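Local structure of core protein VP4 (Bluetongue virus, 2JHP) at residues Pro493-Ala496 against Met497-Ala500; Lys115-Gly118 against Asp119-Asn123; Asp469-Gly472 against Ala473-Leu477. The protein caps viral messenger RNA as a multi-site enzyme of the inner capsid, with pockets that take guanine and S-adenosyl-L-homocysteine. One frame throughout, in Å; residues are numbered along the deposited sequence.

How the contacts relate
F117 of contact 2 packs against both other contacts: A496 CB of contact 1 lies 3.4 Å from F117 CE1, and I474 CG1 of contact 3 meets F117 CE1 at 3.7 Å. The centres of contact 1 and contact 2 are about 12 Å apart, those of contact 1 and contact 3 about 9 Å, and those of contact 2 and contact 3 about 11 Å. Contacts 1 and 2 both touch the bound guanine. Contact 3 is farther from the ligand, the side chain of I474 being about 9 Å from guanine. A probable hydrogen bond from G470 N to F499 O (2.8 Å) ties contact 3 to contact 1. Helix 114-128 touches guanine and hydrogen-bonds to S-adenosyl-L-homocysteine through R122.

Contact 1 (Pro493-Ala496 against Met497-Ala500); sequences PAWA and MNFA. With GUN (guanine), chain E.
A short helical turn at P493-A496 runs straight into a type I beta turn from A496 to F499. Hydrogen bonds from M497 N to P493 O (3.0 Å) and N498 N to W495 O (2.8 Å) finish the helical turn, and F499 N to A496 O (3.1 Å) closes the beta turn. W495 carries the side-chain contact. Its CG is anti to the backbone N (chi1 178°), beside the carbonyl carbon, and from there the ring reaches the side chains of N498 and F499. F499 presents its edge to one indole face in an offset edge-to-face pair: the planes stand at 74°, and F499 CE1 comes within 3.6 Å of W495 NE1. Farther along the indole, N498 ND2 reaches W495 CE3 at 3.5 Å, amide and ring being nearly perpendicular (87°). M497 takes another course, its CG lying 3.4 Å from P493 O before the thioether leads away. Guanine meets the indole at its rim, N2 lying 2.8 Å from W495 NE1, a close approach not read as a hydrogen bond. W495 is thus part of the guanine pocket, and the chain leads on into strand 499-503, between strands 433-437 and 466-469 in a mixed sheet of the class I methyltransferase order.

Contact 2 (Lys115-Gly118 against Asp119-Asn123); sequences KGFG and DALRN. With GUN (guanine), chain E; SAH (S-adenosyl-L-homocysteine), chain B.
D119 meets K115 one turn back on helix 114-128: D119 N donates to K115 O (2.8 Å), and D119 OD2 forms a long salt bridge with K115 NZ (3.8 Å). The other carboxylate oxygen has a firmer partner, R122 NH1, which reaches D119 OD1 at 3.0 Å in a nearly straight bond (167°). The bond lies in the guanidinium plane but meets OD1 from above the carboxylate plane, 42° out of that plane. D119 is thus the shared acid of a three-residue network and helps fix the rotation of R122, whose NE donates to O of S-adenosyl-L-homocysteine (2.9 Å). G118 contributes backbone alone. Its O accepts from R122 N and lies over one guanidinium face, while its CA comes to 3.4 Å from guanine N3, an approach that a side chain here would obstruct. F117, with CG anti to its backbone N (chi1 169°), turns a ring edge to guanine, CD2 being 3.1 Å from N2; its CZ packs on L121 CD1 at 3.8 Å. Around the helix, A120 and L121 rest on I474 of helix 470-480, L121 also touches strand 433-437 through I433 and T435, and R122 reaches E138 and T139 of helix 137-141.

Contact 3 (Asp469-Gly472 against Ala473-Leu477); sequences DGNG and AILFL
The backbone of D469-G472 turns from the end of strand 466-469 into helix 470-480, and A473-L477 continues the same helix: A473 N donates to D469 O (2.8 Å), I474 N to G470 O, L475 N to N471 O, and F476 N to G472 O (2.8 Å), an unbroken four-residue spacing. The motif is an N-cap. D469 precedes the first helical residue, and its OD1 accepts from G472 N at 2.7 Å with an almost straight N-H (175°). The donor approaches OD1 on the syn side, moderately out of the carboxylate plane. A chi1 of 66° brings the carboxylate back over the first turn, with CG beside both the backbone N and the carbonyl carbon. The other oxygen, OD2, forms a salt bridge with R519, so both ends of this buried carboxylate have partners; the start of the helix would probably stabilise its negative charge as well. Beyond the cap, contacts between the segments are mostly of carbon against backbone oxygen. A473 CB lies 3.4 Å from G470 O, and I474 CG1 approaches that same oxygen from the following residue, also at 3.4 Å. L475 crosses N471 at a slant, its CD2 branch 3.8 Å from N471 CG, while the N471 side chain extends toward P493 and A496 of helix 493-496. F476 behaves differently: with CG anti to its backbone N (chi1 -172°), the ring leaves the turn for W570 and L503. This helix thus packs against strand 499-503 through A473 and F476 and against helix 114-128 through I474 and L477. Of F476, it is the CB that stays close to the first turn, 3.4 Å from G472 O.

Contact 1 (Pro493-Ala496 against Met497-Ala500)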
loop_
_atom_site.group_PDB
_atom_site.type_symbol
_atom_site.label_atom_id
_atom_site.label_comp_id
_atom_site.label_asym_id
_atom_site.label_seq_id
_atom_site.Cartn_x
_atom_site.Cartn_y
_atom_site.Cartn_z
ATOM N N PRO A 493 -13.608 -3.462 8.561
ATOM C CA PRO A 493 -13.029 -3.568 9.907
ATOM C C PRO A 493 -12.394 -4.931 10.245
ATOM O O PRO A 493 -11.345 -4.969 10.902
ATOM C CB PRO A 493 -14.214 -3.226 10.816
ATOM C CG PRO A 493 -15.073 -2.311 9.942
ATOM C CD PRO A 493 -15.005 -2.989 8.608
ATOM N N ALA A 494 -13.003 -6.024 9.793
ATOM C CA ALA A 494 -12.434 -7.361 9.995
ATOM C C ALA A 494 -11.049 -7.490 9.343
ATOM O O ALA A 494 -10.098 -7.994 9.952
ATOM C CB ALA A 494 -13.373 -8.417 9.462
ATOM N N TRP A 495 -10.945 -7.017 8.107
ATOM C CA TRP A 495 -9.698 -7.028 7.385
ATOM C C TRP A 495 -8.636 -6.225 8.128
ATOM O O TRP A 495 -7.565 -6.742 8.429
ATOM C CB TRP A 495 -9.898 -6.488 5.964
ATOM C CG TRP A 495 -8.621 -6.439 5.212
ATOM C CD1 TRP A 495 -7.905 -5.322 4.889
ATOM C CD2 TRP A 495 -7.866 -7.558 4.725
ATOM N NE1 TRP A 495 -6.761 -5.676 4.217
ATOM C CE2 TRP A 495 -6.717 -7.038 4.091
ATOM C CE3 TRP A 495 -8.068 -8.944 4.729
ATOM C CZ2 TRP A 495 -5.754 -7.860 3.478
ATOM C CZ3 TRP A 495 -7.115 -9.763 4.120
ATOM C CH2 TRP A 495 -5.970 -9.217 3.509
ATOM N N ALA A 496 -8.949 -4.964 8.421
ATOM C CA ALA A 496 -8.080 -4.068 9.191
ATOM C C ALA A 496 -7.555 -4.765 10.446
ATOM O O ALA A 496 -6.384 -4.653 10.771
ATOM C CB ALA A 496 -8.829 -2.787 9.548
ATOM N N MET A 497 -8.424 -5.537 11.092
ATOM C CA MET A 497 -8.099 -6.273 12.309
ATOM C C MET A 497 -7.189 -7.491 12.156
ATOM O O MET A 497 -6.811 -8.093 13.157
ATOM C CB MET A 497 -9.374 -6.637 13.061
ATOM C CG MET A 497 -9.908 -5.489 13.889
ATOM S SD MET A 497 -11.507 -5.773 14.626
ATOM C CE MET A 497 -11.006 -6.485 16.173
ATOM N N ASN A 498 -6.833 -7.853 10.922
ATOM C CA ASN A 498 -5.755 -8.810 10.691
ATOM C C ASN A 498 -4.368 -8.209 10.862
ATOM O O ASN A 498 -3.378 -8.939 10.834
ATOM C CB ASN A 498 -5.836 -9.372 9.278
ATOM C CG ASN A 498 -7.019 -10.298 9.078
ATOM O OD1 ASN A 498 -7.326 -11.136 9.925
ATOM N ND2 ASN A 498 -7.686 -10.152 7.946
ATOM N N PHE A 499 -4.289 -6.881 10.996
ATOM C CA PHE A 499 -3.004 -6.190 11.076
ATOM C C PHE A 499 -2.782 -5.538 12.448
ATOM O O PHE A 499 -3.724 -5.057 13.099
ATOM C CB PHE A 499 -2.858 -5.135 9.964
ATOM C CG PHE A 499 -2.835 -5.695 8.537
ATOM C CD1 PHE A 499 -3.996 -5.765 7.768
ATOM C CD2 PHE A 499 -1.634 -6.090 7.939
ATOM C CE1 PHE A 499 -3.945 -6.256 6.449
ATOM C CE2 PHE A 499 -1.601 -6.568 6.647
ATOM C CZ PHE A 499 -2.761 -6.651 5.904
ATOM N N ALA A 500 -1.539 -5.543 12.907
ATOM C CA ALA A 500 -1.176 -4.616 13.961
ATOM C C ALA A 500 -0.548 -3.427 13.281
ATOM O O ALA A 500 0.151 -3.584 12.275
ATOM C CB ALA A 500 -0.206 -5.237 15.013
HETATM N N9 GUN E . -3.091 -1.839 -0.711
HETATM C C8 GUN E . -2.097 -2.372 -1.421
HETATM N N7 GUN E . -1.748 -3.541 -0.879
HETATM C C5 GUN E . -2.525 -3.762 0.181
HETATM C C6 GUN E . -2.614 -4.800 1.110
HETATM O O6 GUN E . -1.867 -5.775 1.039
HETATM N N1 GUN E . -3.568 -4.724 2.134
HETATM C C2 GUN E . -4.403 -3.596 2.188
HETATM N N2 GUN E . -5.313 -3.490 3.136
HETATM N N3 GUN E . -4.288 -2.616 1.275
HETATM C C4 GUN E . -3.382 -2.673 0.286
#

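Contact 2 (Lys115-Gly118 against Asp119-Asn123)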
loop_
_atom_site.group_PDB
_atom_site.type_symbol
_atom_site.label_atom_id
_atom_site.label_comp_id
_atom_site.label_asym_id
_atom_site.label_seq_id
_atom_site.Cartn_x
_atom_site.Cartn_y
_atom_site.Cartn_z
ATOM N N LYS A 115 -8.115 -2.089 -0.539
ATOM C CA LYS A 115 -7.352 -0.972 -1.063
ATOM C C LYS A 115 -7.624 0.273 -0.228
ATOM O O LYS A 115 -6.709 1.029 0.081
ATOM C CB LYS A 115 -7.704 -0.714 -2.524
ATOM C CG LYS A 115 -6.536 -0.244 -3.373
ATOM C CD LYS A 115 -7.007 0.435 -4.666
ATOM C CE LYS A 115 -6.907 1.939 -4.541
ATOM N NZ LYS A 115 -7.635 2.670 -5.593
ATOM N N GLY A 116 -8.883 0.458 0.155
ATOM C CA GLY A 116 -9.298 1.602 0.955
ATOM C C GLY A 116 -8.574 1.642 2.284
ATOM O O GLY A 116 -8.120 2.704 2.725
ATOM N N PHE A 117 -8.452 0.479 2.914
ATOM C CA PHE A 117 -7.758 0.384 4.181
ATOM C C PHE A 117 -6.281 0.784 4.040
ATOM O O PHE A 117 -5.808 1.700 4.719
ATOM C CB PHE A 117 -7.917 -1.008 4.788
ATOM C CG PHE A 117 -7.026 -1.259 5.938
ATOM C CD1 PHE A 117 -7.200 -0.592 7.116
ATOM C CD2 PHE A 117 -6.013 -2.163 5.841
ATOM C CE1 PHE A 117 -6.370 -0.822 8.192
ATOM C CE2 PHE A 117 -5.170 -2.420 6.904
ATOM C CZ PHE A 117 -5.352 -1.743 8.097
ATOM N N GLY A 118 -5.567 0.107 3.145
ATOM C CA GLY A 118 -4.171 0.436 2.874
ATOM C C GLY A 118 -3.918 1.873 2.446
ATOM O O GLY A 118 -2.897 2.441 2.806
ATOM N N ASP A 119 -4.849 2.449 1.684
ATOM C CA ASP A 119 -4.718 3.806 1.145
ATOM C C ASP A 119 -4.859 4.875 2.213
ATOM O O ASP A 119 -4.239 5.932 2.128
ATOM C CB ASP A 119 -5.772 4.084 0.063
ATOM C CG ASP A 119 -5.474 3.391 -1.267
ATOM O OD1 ASP A 119 -4.551 2.551 -1.374
ATOM O OD2 ASP A 119 -6.213 3.692 -2.220
ATOM N N ALA A 120 -5.710 4.604 3.192
ATOM C CA ALA A 120 -5.905 5.510 4.291
ATOM C C ALA A 120 -4.630 5.572 5.128
ATOM O O ALA A 120 -4.172 6.651 5.475
ATOM C CB ALA A 120 -7.086 5.086 5.108
ATOM N N LEU A 121 -4.033 4.422 5.410
ATOM C CA LEU A 121 -2.761 4.374 6.115
ATOM C C LEU A 121 -1.619 4.988 5.314
ATOM O O LEU A 121 -0.712 5.572 5.888
ATOM C CB LEU A 121 -2.398 2.940 6.492
ATOM C CG LEU A 121 -3.305 2.189 7.466
ATOM C CD1 LEU A 121 -2.614 0.892 7.927
ATOM C CD2 LEU A 121 -3.693 3.044 8.665
ATOM N N ARG A 122 -1.651 4.843 3.994
ATOM C CA ARG A 122 -0.559 5.334 3.179
ATOM C C ARG A 122 -0.623 6.845 3.027
ATOM O O ARG A 122 0.418 7.505 2.947
ATOM C CB ARG A 122 -0.540 4.666 1.812
ATOM C CG ARG A 122 0.860 4.633 1.184
ATOM C CD ARG A 122 0.913 3.922 -0.168
ATOM N NE ARG A 122 0.476 2.536 -0.048
ATOM C CZ ARG A 122 -0.748 2.124 -0.340
ATOM N NH1 ARG A 122 -1.633 3.003 -0.780
ATOM N NH2 ARG A 122 -1.077 0.848 -0.184
ATOM N N ASN A 123 -1.835 7.398 2.994
ATOM C CA ASN A 123 -1.989 8.838 2.876
ATOM C C ASN A 123 -1.494 9.537 4.107
ATOM O O ASN A 123 -0.796 10.503 3.991
ATOM C CB ASN A 123 -3.418 9.228 2.502
ATOM C CG ASN A 123 -3.802 8.759 1.087
ATOM O OD1 ASN A 123 -2.964 8.275 0.309
ATOM N ND2 ASN A 123 -5.080 8.897 0.757
HETATM N N9 GUN E . -3.091 -1.839 -0.711
HETATM C C8 GUN E . -2.097 -2.372 -1.421
HETATM N N7 GUN E . -1.748 -3.541 -0.879
HETATM C C5 GUN E . -2.525 -3.762 0.181
HETATM C C6 GUN E . -2.614 -4.800 1.110
HETATM O O6 GUN E . -1.867 -5.775 1.039
HETATM N N1 GUN E . -3.568 -4.724 2.134
HETATM C C2 GUN E . -4.403 -3.596 2.188
HETATM N N2 GUN E . -5.313 -3.490 3.136
HETATM N N3 GUN E . -4.288 -2.616 1.275
HETATM C C4 GUN E . -3.382 -2.673 0.286
HETATM N N SAH B . 4.427 -1.193 0.914
HETATM C CA SAH B . 3.433 -1.243 -0.204
HETATM C CB SAH B . 3.352 -2.585 -0.939
HETATM C CG SAH B . 3.742 -3.868 -0.229
HETATM S SD SAH B . 3.883 -5.231 -1.417
HETATM C C SAH B . 2.050 -0.771 0.214
HETATM O O SAH B . 1.920 0.219 0.939
HETATM O OXT SAH B . 1.035 -1.340 -0.187
HETATM C "C5'" SAH B . 5.278 -5.911 -0.475
HETATM C "C4'" SAH B . 6.624 -5.637 -1.126
HETATM O "O4'" SAH B . 7.634 -5.495 -0.147
HETATM C "C3'" SAH B . 7.060 -6.760 -2.062
HETATM O "O3'" SAH B . 7.602 -6.139 -3.217
HETATM C "C2'" SAH B . 8.173 -7.471 -1.307
HETATM O "O2'" SAH B . 9.171 -7.981 -2.150
HETATM C "C1'" SAH B . 8.739 -6.340 -0.450
HETATM N N9 SAH B . 9.440 -6.823 0.762
HETATM C C8 SAH B . 9.100 -7.893 1.557
HETATM N N7 SAH B . 10.008 -7.994 2.561
HETATM C C5 SAH B . 10.924 -7.006 2.421
HETATM C C6 SAH B . 12.052 -6.640 3.161
HETATM N N6 SAH B . 12.396 -7.328 4.247
HETATM N N1 SAH B . 12.809 -5.549 2.773
HETATM C C2 SAH B . 12.449 -4.822 1.652
HETATM N N3 SAH B . 11.333 -5.181 0.916
HETATM C C4 SAH B . 10.579 -6.258 1.291
#

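Contact 3 (Asp469-Gly472 against Ala473-Leu477)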
loop_
_atom_site.group_PDB
_atom_site.type_symbol
_atom_site.label_atom_id
_atom_site.label_comp_id
_atom_site.label_asym_id
_atom_site.label_seq_id
_atom_site.Cartn_x
_atom_site.Cartn_y
_atom_site.Cartn_z
ATOM N N ASP A 469 -4.519 -2.429 16.666
ATOM C CA ASP A 469 -4.955 -3.252 15.558
ATOM C C ASP A 469 -5.412 -2.312 14.459
ATOM O O ASP A 469 -5.696 -1.147 14.729
ATOM C CB ASP A 469 -6.057 -4.237 15.966
ATOM C CG ASP A 469 -7.355 -3.555 16.354
ATOM O OD1 ASP A 469 -7.878 -2.753 15.551
ATOM O OD2 ASP A 469 -7.878 -3.840 17.461
ATOM N N GLY A 470 -5.474 -2.820 13.228
ATOM C CA GLY A 470 -5.795 -2.013 12.057
ATOM C C GLY A 470 -7.034 -1.147 12.179
ATOM O O GLY A 470 -7.026 0.020 11.774
ATOM N N ASN A 471 -8.105 -1.717 12.722
ATOM C CA ASN A 471 -9.341 -0.967 12.860
ATOM C C ASN A 471 -9.201 0.144 13.888
ATOM O O ASN A 471 -9.664 1.258 13.658
ATOM C CB ASN A 471 -10.513 -1.875 13.218
ATOM C CG ASN A 471 -11.872 -1.163 13.098
ATOM O OD1 ASN A 471 -12.775 -1.423 13.870
ATOM N ND2 ASN A 471 -12.016 -0.314 12.107
ATOM N N GLY A 472 -8.548 -0.173 15.008
ATOM C CA GLY A 472 -8.207 0.807 16.032
ATOM C C GLY A 472 -7.388 1.939 15.444
ATOM O O GLY A 472 -7.658 3.116 15.696
ATOM N N ALA A 473 -6.406 1.566 14.632
ATOM C CA ALA A 473 -5.498 2.501 13.994
ATOM C C ALA A 473 -6.239 3.485 13.114
ATOM O O ALA A 473 -5.927 4.679 13.125
ATOM C CB ALA A 473 -4.463 1.756 13.196
ATOM N N ILE A 474 -7.223 2.996 12.366
ATOM C CA ILE A 474 -8.006 3.849 11.481
ATOM C C ILE A 474 -8.897 4.803 12.290
ATOM O O ILE A 474 -8.962 5.992 12.008
ATOM C CB ILE A 474 -8.832 3.015 10.480
ATOM C CG1 ILE A 474 -7.912 2.314 9.457
ATOM C CG2 ILE A 474 -9.913 3.863 9.810
ATOM C CD1 ILE A 474 -7.417 3.165 8.255
ATOM N N LEU A 475 -9.561 4.263 13.304
ATOM C CA LEU A 475 -10.428 5.028 14.181
ATOM C C LEU A 475 -9.655 6.104 14.946
ATOM O O LEU A 475 -10.174 7.195 15.201
ATOM C CB LEU A 475 -11.114 4.071 15.157
ATOM C CG LEU A 475 -12.539 3.588 14.859
ATOM C CD1 LEU A 475 -13.146 4.179 13.585
ATOM C CD2 LEU A 475 -12.615 2.084 14.865
ATOM N N PHE A 476 -8.420 5.784 15.316
ATOM C CA PHE A 476 -7.525 6.754 15.907
ATOM C C PHE A 476 -7.271 7.917 14.945
ATOM O O PHE A 476 -7.342 9.079 15.346
ATOM C CB PHE A 476 -6.207 6.099 16.305
ATOM C CG PHE A 476 -5.304 7.001 17.094
ATOM C CD1 PHE A 476 -5.534 7.220 18.453
ATOM C CD2 PHE A 476 -4.234 7.646 16.485
ATOM C CE1 PHE A 476 -4.707 8.043 19.188
ATOM C CE2 PHE A 476 -3.407 8.470 17.214
ATOM C CZ PHE A 476 -3.644 8.667 18.571
ATOM N N LEU A 477 -6.992 7.595 13.685
ATOM C CA LEU A 477 -6.703 8.609 12.672
ATOM C C LEU A 477 -7.945 9.357 12.252
ATOM O O LEU A 477 -7.862 10.530 11.940
ATOM C CB LEU A 477 -5.996 8.000 11.442
ATOM C CG LEU A 477 -4.600 7.423 11.690
ATOM C CD1 LEU A 477 -4.170 6.437 10.609
ATOM C CD2 LEU A 477 -3.602 8.556 11.852
#